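Local coordinates for protein N-acyl-D-glutamate deacylase (Bordetella bronchiseptica, PDB 3GIP) that probably hydrolyses the amide bond of N-acyl-D-glutamate to release the free amino acid, using a zinc-containing amidohydrolase active site, at residues H66-L71 and G93-S98; K6-I11 and P46-W51; N221-V226 and P254-R259; R372-L377 and A440-P445. One frame throughout, in Å; residues are numbered along the deposited sequence.

How the contacts relate
Contact 1 is core: two buried loops meet near the zinc ion, and Cys95 binds it. Contacts 3 and 4 are partly buried and lie farther out. Contact 3, like contact 1, joins two loops that follow barrel strands. Contact 4 joins the start of helix 376-391 to a loop between strands 428-431 and 452-457. Contact 2, in the small beta domain, is partly buried with several exposed residues and is the most peripheral, its centre about 32 Å from that of the chain. The chemistry follows place. Contact 1 is polar and metal-bound, and contact 2 uses strand bonds and aromatic packing. Contact 3 rests on charged and amide groups. Contact 4 packs prolines and rings.

Contact 1 of 4, residues H66-L71 and G93-S98; sequences HGHDDL and GNCGVS. With ZN (zinc ion), chain F.
His68 and Asp70 of one loop and Asn94 and Val97 of the other grip a single water. Asp70 OD2 and Val97 O lie where they can accept from it, 2.7 and 2.8 Å away. They may share its protons with other acceptors. His68 ND1 is also bonded to it, at 2.8 Å. Asn94 N gives it a weak fourth bond. The water thus ties the His68 ring to the carboxylate and to the turn beyond. Gly93 N adds a weak bond of its own to Asp70 OD2.

Asn94 has the largest share of the direct contact. Its ND2 donates to Gly67 O at 3.0 Å, nearly straight at 172°. The donor sits on a lone pair in the carbonyl plane, and the oxygen lies in the amide plane. This bond fixes the amide, which stacks on the His66 ring with planes 21° apart. Asn94 CB also covers that ring face.

His66-Gly67-His68 is the HxH sequence that follows the first strand of the TIM-type (beta/alpha)8 barrel in amidohydrolases. In relatives its histidines commonly bind metal. In this structure Cys95 SG holds the zinc ion at 2.2 Å, with His218 and His248 as further ligands. Cys95 lies in a type I' turn from Asn94 to Val97. Its chi1 of -51° turns SG to the zinc ion and to the edges of both histidine rings. The sulfur is 3.2 Å from His66 NE2. Val97 N donates to Asn94 O and closes the turn.

Contact 2 of 4, residues K6-I11 and P46-W51; sequences KLDFKI and PARHAW
Phe9, His49 and Trp51 form an aromatic cluster on one face of a parallel strand pair, in the small beta domain. Phe9 turns its edge to the face of Trp51, with planes at 72°. Its CZ lies 3.5 Å from Trp51 CE2. His49 CB sits over the centre of the Phe9 ring, 3.5 Å from Phe9 CE1. The His49 ring itself is slid aside and barely overlaps it. Ile11 runs beside Trp51, with CD1 4.0 Å from Trp51 CE3. Leu456 of strand 452-457 touches Phe9, Ile11 and Trp51, and Val430 touches the last two. Phe9, Ile11 and Trp51 thus face these neighbouring strands, while His49 is exposed.

On the other face, Lys10 CG rests on the methyls of Ala47 and Ala50. Its extended chain carries NZ to His45 O and Leu42 O.

Backbone bonds set the pairing. Arg48 N donates to Leu7 O at 2.8 Å, and Trp51 N to Lys10 O at 2.9 Å. Both chains bend between these bonds. Asp8 and Phe9 both face Val31 of the adjacent strand 28-32 in a classic beta bulge.

At the bend, Asp8 OD1 forms a salt bridge with Arg48 NH1 at 3.1 Å. The oxygen lies well out of the guanidinium plane, so charge alone joins them. Asp8 OD2 accepts from Asp33 N. Lys6 CD covers the opposite guanidinium face.

His49 CG is anti to its carbonyl carbon (chi1 -55°). This lets ND1 donate to Asp8 O at 3.0 Å, nearly along the C=O axis, with the oxygen in the imidazole plane.

Contact 3 of 4, residues N221-V226 and P254-R259; sequences NEADGV and PQNWGR
Asp224 meets Gln255 and Arg259 where two loops of the TIM-type (beta/alpha)8 barrel lie together, at the C-terminal ends of its strands. One follows strand 214-218 and leads into helix 226-240. The other follows strand 243-246 and leads into helix 260-272.

Two side chains donate hydrogen bonds across the gap. Arg259 NH1 gives one to the backbone oxygen Asp224 O, at 2.6 Å and 158°. The oxygen lies near the guanidinium plane. The nitrogen, however, comes from above the carbonyl plane and misses the lone pairs. Arg259 NH2 adds a weak bond to the same oxygen. Gln255 NE2 donates to Asp224 OD1 at 3.1 Å, on the syn lone pair. The Gln255 chain is bent at chi2 (-92°), which turns its amide across the carboxylate. The two planes stand 63° apart.

The charged groups are only loosely coupled. Asp224 OD1 and Arg259 NH1 are 5.2 Å apart. Arg259 NE has its own salt bridge to Glu227, in helix 226-240. Glu222 pairs with Lys250 and makes a weak bond to His248, a zinc ligand. The first loop thus also reaches the second shell of the metal.

Apolar packing is slight. Val226 CG1 sits over the centre of the Arg259 guanidinium, 3.9 Å from Arg259 CZ.

Bonds within the first loop shape it. Ala223 to Val226 is a type I turn, and Gly225 is the N-cap of the helix. Asn221 forms an Asx turn. Its OD1 accepts from Ala223 N at 2.8 Å and from Gly225 N at 2.9 Å, from opposite faces of its plane.

Contact 4 of 4, residues R372-L377 and A440-P445; sequences RPHPRL and ATWDEP. With FMT (formic acid), chain D.
Trp442 points its six-membered ring at the flat face of His374. The pair is edge-to-face, with planes at 63° and centroids 4.8 Å apart. Trp442 CZ3 lies over the centre of the imidazole. His374 CG is anti to its backbone N (chi1 175°), which swings the ring back to reach the indole. Arg376 CD covers the opposite face, so the imidazole is sandwiched. Pro375 packs on the face of Trp442, with its CD 3.5 Å from Trp442 CE3. The CG of this proline makes a CH-pi contact there.

The rest is mainly proline packing. Pro375 CB meets Ala440 CB at 3.8 Å. Pro445 CG lies 3.9 Å from Pro373 CD. The Arg372 chain bends at chi2 and chi3, and its CD lies against the Pro445 ring. A water donates to both Pro373 O and Trp442 O, at 2.8 and 2.7 Å. Pro445 O is buried with no partner.

The lead-in to helix 376-391 belongs to the TIM-type (beta/alpha)8 barrel. It meets a loop between strands 428-431 and 452-457, which also touch the strands of contact 2. An ST motif holds that loop, with Thr441 OG1 accepting from Glu444 N.

Arg376 turns away from this loop. With chi1 at 66° and an extended chain, its guanidinium reaches a formate, probably from the crystallisation liquor, that may mark a pocket for a substrate carboxylate. Tyr282, Lys250 and Ser288 also bond it. Arg376 makes a cation-pi contact with Tyr282, and its NH2 donates to Ser288 O and weakly to formate O1. Arg376 NH1 donates to formate O1 at 2.8 Å.

Contact 1 of 4, residues H66-L71 and G93-S98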
# COMPACT_ATOMS: atom_id res chain seq x y z
N HIS A 66 -0.32 0.28 1.36
CA HIS A 66 0.64 -0.55 0.65
C HIS A 66 0.79 -0.18 -0.82
O HIS A 66 0.30 -0.88 -1.71
CB HIS A 66 0.28 -2.03 0.74
CG HIS A 66 1.44 -2.93 0.47
ND1 HIS A 66 2.23 -3.46 1.47
CD2 HIS A 66 2.01 -3.32 -0.70
CE1 HIS A 66 3.23 -4.13 0.93
NE2 HIS A 66 3.13 -4.06 -0.38
N GLY A 67 1.48 0.92 -1.06
CA GLY A 67 1.70 1.34 -2.43
C GLY A 67 3.13 1.11 -2.87
O GLY A 67 4.03 0.95 -2.04
N HIS A 68 3.33 1.06 -4.18
CA HIS A 68 4.65 0.91 -4.78
C HIS A 68 4.78 2.03 -5.80
O HIS A 68 5.52 1.91 -6.78
CB HIS A 68 4.78 -0.44 -5.50
CG HIS A 68 5.00 -1.60 -4.58
ND1 HIS A 68 6.10 -1.69 -3.74
CD2 HIS A 68 4.28 -2.73 -4.38
CE1 HIS A 68 6.04 -2.83 -3.07
NE2 HIS A 68 4.95 -3.47 -3.44
N ASP A 69 4.06 3.11 -5.56
CA ASP A 69 4.03 4.26 -6.47
C ASP A 69 5.18 5.25 -6.26
O ASP A 69 5.12 6.38 -6.74
CB ASP A 69 2.69 4.98 -6.30
CG ASP A 69 1.53 4.01 -6.14
OD1 ASP A 69 0.96 3.59 -7.17
OD2 ASP A 69 1.21 3.67 -4.98
N ASP A 70 6.22 4.80 -5.57
CA ASP A 70 7.38 5.62 -5.26
C ASP A 70 7.82 6.60 -6.35
O ASP A 70 8.01 7.79 -6.09
CB ASP A 70 8.58 4.73 -4.93
CG ASP A 70 8.34 3.86 -3.73
OD1 ASP A 70 9.07 4.01 -2.72
OD2 ASP A 70 7.42 3.01 -3.78
N LEU A 71 8.00 6.08 -7.56
CA LEU A 71 8.48 6.90 -8.67
C LEU A 71 7.40 7.40 -9.63
O LEU A 71 7.72 8.05 -10.62
CB LEU A 71 9.51 6.10 -9.47
CG LEU A 71 10.55 5.34 -8.66
CD1 LEU A 71 11.37 4.46 -9.60
CD2 LEU A 71 11.44 6.31 -7.89
N GLY A 93 7.23 2.78 -0.71
CA GLY A 93 8.47 2.22 -0.19
C GLY A 93 8.30 0.90 0.53
O GLY A 93 9.01 0.60 1.48
N ASN A 94 7.36 0.09 0.04
CA ASN A 94 7.07 -1.20 0.66
C ASN A 94 7.88 -2.38 0.14
O ASN A 94 8.53 -2.31 -0.90
CB ASN A 94 5.58 -1.50 0.50
CG ASN A 94 4.73 -0.69 1.44
OD1 ASN A 94 4.67 -0.98 2.63
ND2 ASN A 94 4.07 0.33 0.91
N CYS A 95 7.82 -3.47 0.90
CA CYS A 95 8.48 -4.73 0.57
C CYS A 95 9.98 -4.64 0.36
O CYS A 95 10.55 -5.41 -0.41
CB CYS A 95 7.83 -5.33 -0.68
SG CYS A 95 6.01 -5.40 -0.53
N GLY A 96 10.61 -3.71 1.07
CA GLY A 96 12.05 -3.57 0.97
C GLY A 96 12.58 -2.67 -0.13
O GLY A 96 13.77 -2.38 -0.16
N VAL A 97 11.71 -2.22 -1.04
CA VAL A 97 12.16 -1.36 -2.13
C VAL A 97 11.52 0.02 -2.09
O VAL A 97 10.30 0.16 -1.99
CB VAL A 97 11.89 -2.02 -3.50
CG1 VAL A 97 12.79 -3.23 -3.67
CG2 VAL A 97 10.42 -2.43 -3.62
N SER A 98 12.36 1.04 -2.20
CA SER A 98 11.90 2.42 -2.13
C SER A 98 12.60 3.35 -3.12
O SER A 98 13.56 2.95 -3.78
CB SER A 98 12.13 2.95 -0.71
OG SER A 98 13.49 2.81 -0.34
ZN ZN F . 5.32 -7.45 -1.04
O HOH W 1 7.65 0.42 -2.89

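Contact 2 of 4, residues K6-I11 and P46-W51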
# COMPACT_ATOMS: atom_id res chain seq x y z
N LYS A 6 -16.08 33.19 4.35
CA LYS A 6 -16.51 32.29 3.29
C LYS A 6 -15.72 30.98 3.27
O LYS A 6 -14.51 30.97 3.46
CB LYS A 6 -16.37 32.99 1.93
CG LYS A 6 -17.02 32.25 0.78
CD LYS A 6 -17.05 33.13 -0.47
CE LYS A 6 -17.80 32.45 -1.60
NZ LYS A 6 -17.91 33.35 -2.79
N LEU A 7 -16.44 29.88 3.06
CA LEU A 7 -15.83 28.56 3.00
C LEU A 7 -15.28 28.34 1.60
O LEU A 7 -15.81 28.86 0.63
CB LEU A 7 -16.88 27.48 3.29
CG LEU A 7 -17.43 27.35 4.71
CD1 LEU A 7 -18.60 26.38 4.72
CD2 LEU A 7 -16.33 26.87 5.65
N ASP A 8 -14.20 27.57 1.50
CA ASP A 8 -13.61 27.29 0.20
C ASP A 8 -14.37 26.17 -0.48
O ASP A 8 -14.45 26.11 -1.71
CB ASP A 8 -12.14 26.89 0.36
CG ASP A 8 -11.27 28.05 0.80
OD1 ASP A 8 -11.40 29.15 0.21
OD2 ASP A 8 -10.45 27.88 1.72
N PHE A 9 -14.95 25.29 0.33
CA PHE A 9 -15.71 24.16 -0.18
C PHE A 9 -16.73 23.70 0.86
O PHE A 9 -16.53 23.87 2.06
CB PHE A 9 -14.76 23.00 -0.48
CG PHE A 9 -14.98 22.33 -1.81
CD1 PHE A 9 -14.00 22.39 -2.80
CD2 PHE A 9 -16.16 21.63 -2.08
CE1 PHE A 9 -14.18 21.76 -4.03
CE2 PHE A 9 -16.35 20.99 -3.31
CZ PHE A 9 -15.36 21.06 -4.28
N LYS A 10 -17.85 23.16 0.39
CA LYS A 10 -18.85 22.63 1.30
C LYS A 10 -19.52 21.46 0.59
O LYS A 10 -19.77 21.51 -0.61
CB LYS A 10 -19.88 23.69 1.70
CG LYS A 10 -20.90 24.09 0.65
CD LYS A 10 -21.93 25.02 1.28
CE LYS A 10 -23.03 25.43 0.31
NZ LYS A 10 -24.05 26.29 0.97
N ILE A 11 -19.75 20.39 1.34
CA ILE A 11 -20.38 19.19 0.82
C ILE A 11 -21.64 19.00 1.64
O ILE A 11 -21.58 18.69 2.83
CB ILE A 11 -19.45 17.97 0.98
CG1 ILE A 11 -18.12 18.26 0.28
CG2 ILE A 11 -20.11 16.73 0.40
CD1 ILE A 11 -17.06 17.20 0.52
N PRO A 46 -22.26 30.50 2.74
CA PRO A 46 -21.57 30.76 1.47
C PRO A 46 -20.28 29.96 1.31
O PRO A 46 -19.55 29.75 2.28
CB PRO A 46 -21.31 32.26 1.51
CG PRO A 46 -22.50 32.77 2.28
CD PRO A 46 -22.59 31.77 3.41
N ALA A 47 -20.01 29.51 0.09
CA ALA A 47 -18.81 28.74 -0.21
C ALA A 47 -18.39 28.95 -1.66
O ALA A 47 -19.23 29.15 -2.53
CB ALA A 47 -19.06 27.26 0.06
N ARG A 48 -17.08 28.90 -1.91
CA ARG A 48 -16.56 29.08 -3.26
C ARG A 48 -16.94 27.91 -4.15
O ARG A 48 -17.24 28.09 -5.34
CB ARG A 48 -15.03 29.22 -3.21
CG ARG A 48 -14.55 30.48 -2.50
CD ARG A 48 -13.03 30.57 -2.50
NE ARG A 48 -12.57 31.85 -1.96
CZ ARG A 48 -12.77 32.25 -0.71
NH1 ARG A 48 -13.42 31.48 0.15
NH2 ARG A 48 -12.31 33.44 -0.31
N HIS A 49 -16.93 26.71 -3.58
CA HIS A 49 -17.30 25.50 -4.31
C HIS A 49 -18.25 24.69 -3.44
O HIS A 49 -18.15 24.73 -2.21
CB HIS A 49 -16.06 24.65 -4.62
CG HIS A 49 -14.99 25.39 -5.36
ND1 HIS A 49 -14.06 26.18 -4.72
CD2 HIS A 49 -14.71 25.47 -6.68
CE1 HIS A 49 -13.24 26.70 -5.62
NE2 HIS A 49 -13.62 26.29 -6.81
N ALA A 50 -19.16 23.96 -4.07
CA ALA A 50 -20.10 23.16 -3.31
C ALA A 50 -20.53 21.90 -4.04
O ALA A 50 -20.74 21.91 -5.26
CB ALA A 50 -21.33 23.99 -2.96
N TRP A 51 -20.65 20.81 -3.29
CA TRP A 51 -21.08 19.53 -3.84
C TRP A 51 -22.35 19.06 -3.14
O TRP A 51 -22.50 19.23 -1.93
CB TRP A 51 -20.00 18.45 -3.64
CG TRP A 51 -18.84 18.52 -4.57
CD1 TRP A 51 -18.76 19.21 -5.75
CD2 TRP A 51 -17.59 17.82 -4.44
NE1 TRP A 51 -17.54 18.98 -6.36
CE2 TRP A 51 -16.81 18.13 -5.57
CE3 TRP A 51 -17.07 16.96 -3.47
CZ2 TRP A 51 -15.53 17.61 -5.76
CZ3 TRP A 51 -15.79 16.44 -3.65
CH2 TRP A 51 -15.04 16.77 -4.79

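Contact 3 of 4, residues N221-V226 and P254-R259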
# COMPACT_ATOMS: atom_id res chain seq x y z
N ASN A 221 8.35 -15.95 3.80
CA ASN A 221 7.64 -16.89 2.95
C ASN A 221 6.16 -16.82 3.28
O ASN A 221 5.79 -16.72 4.45
CB ASN A 221 8.17 -18.31 3.16
CG ASN A 221 7.50 -19.31 2.25
OD1 ASN A 221 6.47 -19.90 2.60
ND2 ASN A 221 8.06 -19.50 1.06
N GLU A 222 5.32 -16.87 2.25
CA GLU A 222 3.89 -16.78 2.47
C GLU A 222 3.15 -18.04 2.03
O GLU A 222 1.96 -18.02 1.73
CB GLU A 222 3.34 -15.55 1.74
CG GLU A 222 4.01 -14.26 2.22
CD GLU A 222 3.38 -13.00 1.64
OE1 GLU A 222 3.55 -12.75 0.43
OE2 GLU A 222 2.71 -12.27 2.40
N ALA A 223 3.88 -19.16 2.03
CA ALA A 223 3.32 -20.45 1.66
C ALA A 223 3.60 -21.45 2.77
O ALA A 223 3.13 -21.28 3.90
CB ALA A 223 3.93 -20.93 0.34
N ASP A 224 4.37 -22.50 2.48
CA ASP A 224 4.67 -23.52 3.48
C ASP A 224 5.31 -22.98 4.76
O ASP A 224 5.13 -23.55 5.84
CB ASP A 224 5.57 -24.60 2.88
CG ASP A 224 4.87 -25.43 1.82
OD1 ASP A 224 3.69 -25.16 1.52
OD2 ASP A 224 5.51 -26.36 1.29
N GLY A 225 6.07 -21.90 4.65
CA GLY A 225 6.71 -21.35 5.83
C GLY A 225 6.08 -20.08 6.36
O GLY A 225 6.73 -19.32 7.08
N VAL A 226 4.81 -19.85 6.05
CA VAL A 226 4.12 -18.64 6.48
C VAL A 226 4.05 -18.45 8.00
O VAL A 226 4.22 -17.34 8.49
CB VAL A 226 2.70 -18.54 5.87
CG1 VAL A 226 1.79 -19.61 6.45
CG2 VAL A 226 2.13 -17.14 6.09
N PRO A 254 -3.00 -24.36 -1.75
CA PRO A 254 -4.01 -25.15 -1.03
C PRO A 254 -3.59 -25.80 0.28
O PRO A 254 -4.37 -25.81 1.23
CB PRO A 254 -4.45 -26.17 -2.08
CG PRO A 254 -4.32 -25.41 -3.35
CD PRO A 254 -2.98 -24.73 -3.18
N GLN A 255 -2.39 -26.36 0.33
CA GLN A 255 -1.94 -27.03 1.55
C GLN A 255 -1.78 -26.05 2.71
O GLN A 255 -1.72 -26.47 3.86
CB GLN A 255 -0.61 -27.76 1.31
CG GLN A 255 0.57 -26.85 1.02
CD GLN A 255 0.79 -26.60 -0.45
OE1 GLN A 255 -0.15 -26.67 -1.25
NE2 GLN A 255 2.03 -26.29 -0.83
N ASN A 256 -1.73 -24.76 2.40
CA ASN A 256 -1.55 -23.74 3.43
C ASN A 256 -2.81 -22.94 3.73
O ASN A 256 -2.81 -22.10 4.62
CB ASN A 256 -0.42 -22.80 3.02
CG ASN A 256 0.88 -23.53 2.80
OD1 ASN A 256 1.51 -23.41 1.75
ND2 ASN A 256 1.29 -24.29 3.80
N TRP A 257 -3.88 -23.20 2.99
CA TRP A 257 -5.12 -22.47 3.24
C TRP A 257 -5.63 -22.74 4.65
O TRP A 257 -5.72 -23.89 5.08
CB TRP A 257 -6.18 -22.86 2.21
CG TRP A 257 -5.86 -22.39 0.83
CD1 TRP A 257 -4.81 -21.60 0.44
CD2 TRP A 257 -6.61 -22.66 -0.36
NE1 TRP A 257 -4.87 -21.36 -0.92
CE2 TRP A 257 -5.97 -22.01 -1.43
CE3 TRP A 257 -7.78 -23.40 -0.61
CZ2 TRP A 257 -6.45 -22.07 -2.74
CZ3 TRP A 257 -8.26 -23.46 -1.92
CH2 TRP A 257 -7.59 -22.79 -2.96
N GLY A 258 -5.93 -21.66 5.37
CA GLY A 258 -6.44 -21.79 6.72
C GLY A 258 -5.42 -21.51 7.80
O GLY A 258 -5.77 -21.34 8.97
N ARG A 259 -4.14 -21.46 7.42
CA ARG A 259 -3.09 -21.22 8.40
C ARG A 259 -3.10 -19.82 9.00
O ARG A 259 -2.35 -19.55 9.94
CB ARG A 259 -1.72 -21.53 7.78
CG ARG A 259 -1.54 -23.01 7.45
CD ARG A 259 -0.18 -23.32 6.86
NE ARG A 259 0.90 -23.12 7.83
CZ ARG A 259 2.18 -23.33 7.56
NH1 ARG A 259 2.54 -23.75 6.35
NH2 ARG A 259 3.10 -23.13 8.49

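Contact 4 of 4, residues R372-L377 and A440-P445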
# COMPACT_ATOMS: atom_id res chain seq x y z
N ARG A 372 0.14 -5.48 -18.10
CA ARG A 372 -1.17 -6.06 -17.82
C ARG A 372 -1.17 -6.32 -16.31
O ARG A 372 -1.02 -7.46 -15.86
CB ARG A 372 -1.35 -7.38 -18.58
CG ARG A 372 -2.72 -8.01 -18.38
CD ARG A 372 -3.82 -7.14 -18.97
NE ARG A 372 -3.73 -7.09 -20.43
CZ ARG A 372 -3.93 -8.13 -21.22
NH1 ARG A 372 -4.23 -9.32 -20.70
NH2 ARG A 372 -3.84 -8.00 -22.54
N PRO A 373 -1.36 -5.26 -15.52
CA PRO A 373 -1.38 -5.36 -14.07
C PRO A 373 -2.53 -6.13 -13.43
O PRO A 373 -3.57 -6.35 -14.05
CB PRO A 373 -1.39 -3.91 -13.63
CG PRO A 373 -2.28 -3.30 -14.67
CD PRO A 373 -1.75 -3.91 -15.96
N HIS A 374 -2.30 -6.51 -12.19
CA HIS A 374 -3.30 -7.18 -11.37
C HIS A 374 -4.30 -6.03 -11.13
O HIS A 374 -3.89 -4.90 -10.83
CB HIS A 374 -2.64 -7.65 -10.08
CG HIS A 374 -3.58 -8.25 -9.09
ND1 HIS A 374 -3.29 -9.40 -8.39
CD2 HIS A 374 -4.79 -7.84 -8.64
CE1 HIS A 374 -4.27 -9.67 -7.55
NE2 HIS A 374 -5.20 -8.73 -7.68
N PRO A 375 -5.61 -6.30 -11.27
CA PRO A 375 -6.66 -5.29 -11.08
C PRO A 375 -6.69 -4.56 -9.74
O PRO A 375 -7.33 -3.51 -9.63
CB PRO A 375 -7.94 -6.08 -11.35
CG PRO A 375 -7.58 -7.48 -10.95
CD PRO A 375 -6.20 -7.62 -11.54
N ARG A 376 -5.99 -5.09 -8.74
CA ARG A 376 -5.95 -4.45 -7.43
C ARG A 376 -5.43 -3.02 -7.56
O ARG A 376 -5.70 -2.17 -6.72
CB ARG A 376 -5.05 -5.26 -6.49
CG ARG A 376 -3.59 -5.27 -6.88
CD ARG A 376 -2.84 -6.36 -6.15
NE ARG A 376 -1.40 -6.27 -6.39
CZ ARG A 376 -0.52 -7.22 -6.06
NH1 ARG A 376 -0.93 -8.34 -5.48
NH2 ARG A 376 0.77 -7.03 -6.31
N LEU A 377 -4.68 -2.77 -8.63
CA LEU A 377 -4.13 -1.45 -8.90
C LEU A 377 -5.22 -0.39 -8.98
O LEU A 377 -5.07 0.72 -8.49
CB LEU A 377 -3.35 -1.48 -10.22
CG LEU A 377 -2.80 -0.16 -10.76
CD1 LEU A 377 -1.69 0.35 -9.86
CD2 LEU A 377 -2.27 -0.39 -12.18
N ALA A 440 -12.41 -2.97 -12.40
CA ALA A 440 -11.19 -3.55 -12.94
C ALA A 440 -11.26 -5.07 -12.83
O ALA A 440 -11.55 -5.61 -11.76
CB ALA A 440 -9.97 -3.03 -12.18
N THR A 441 -11.01 -5.75 -13.94
CA THR A 441 -11.05 -7.20 -13.97
C THR A 441 -9.69 -7.75 -14.38
O THR A 441 -8.78 -6.99 -14.75
CB THR A 441 -12.09 -7.70 -14.98
OG1 THR A 441 -11.76 -7.21 -16.28
CG2 THR A 441 -13.48 -7.21 -14.59
N TRP A 442 -9.53 -9.06 -14.32
CA TRP A 442 -8.27 -9.67 -14.70
C TRP A 442 -7.95 -9.34 -16.16
O TRP A 442 -6.80 -9.03 -16.49
CB TRP A 442 -8.32 -11.19 -14.50
CG TRP A 442 -8.72 -11.59 -13.10
CD1 TRP A 442 -9.93 -12.09 -12.71
CD2 TRP A 442 -7.93 -11.49 -11.91
NE1 TRP A 442 -9.94 -12.30 -11.35
CE2 TRP A 442 -8.72 -11.94 -10.84
CE3 TRP A 442 -6.62 -11.06 -11.65
CZ2 TRP A 442 -8.26 -11.98 -9.52
CZ3 TRP A 442 -6.16 -11.09 -10.34
CH2 TRP A 442 -6.97 -11.55 -9.29
N ASP A 443 -8.95 -9.38 -17.03
CA ASP A 443 -8.74 -9.08 -18.45
C ASP A 443 -8.62 -7.59 -18.74
O ASP A 443 -7.91 -7.19 -19.66
CB ASP A 443 -9.86 -9.65 -19.31
CG ASP A 443 -9.91 -11.16 -19.28
OD1 ASP A 443 -8.88 -11.80 -18.99
OD2 ASP A 443 -10.99 -11.71 -19.57
N GLU A 444 -9.34 -6.78 -17.97
CA GLU A 444 -9.31 -5.32 -18.14
C GLU A 444 -9.03 -4.72 -16.77
O GLU A 444 -9.91 -4.13 -16.14
CB GLU A 444 -10.66 -4.83 -18.67
CG GLU A 444 -10.94 -5.28 -20.10
CD GLU A 444 -12.29 -4.81 -20.60
OE1 GLU A 444 -13.32 -5.42 -20.22
OE2 GLU A 444 -12.33 -3.81 -21.35
N PRO A 445 -7.78 -4.84 -16.30
CA PRO A 445 -7.34 -4.34 -15.00
C PRO A 445 -7.27 -2.83 -14.78
O PRO A 445 -6.98 -2.40 -13.66
CB PRO A 445 -5.98 -5.00 -14.84
CG PRO A 445 -5.46 -5.00 -16.24
CD PRO A 445 -6.66 -5.46 -17.04
C FMT D . 1.82 -9.83 -3.41
O1 FMT D . 1.40 -9.54 -4.50
O2 FMT D . 0.97 -10.05 -2.40
O HOH W 2 -4.94 -8.73 -14.57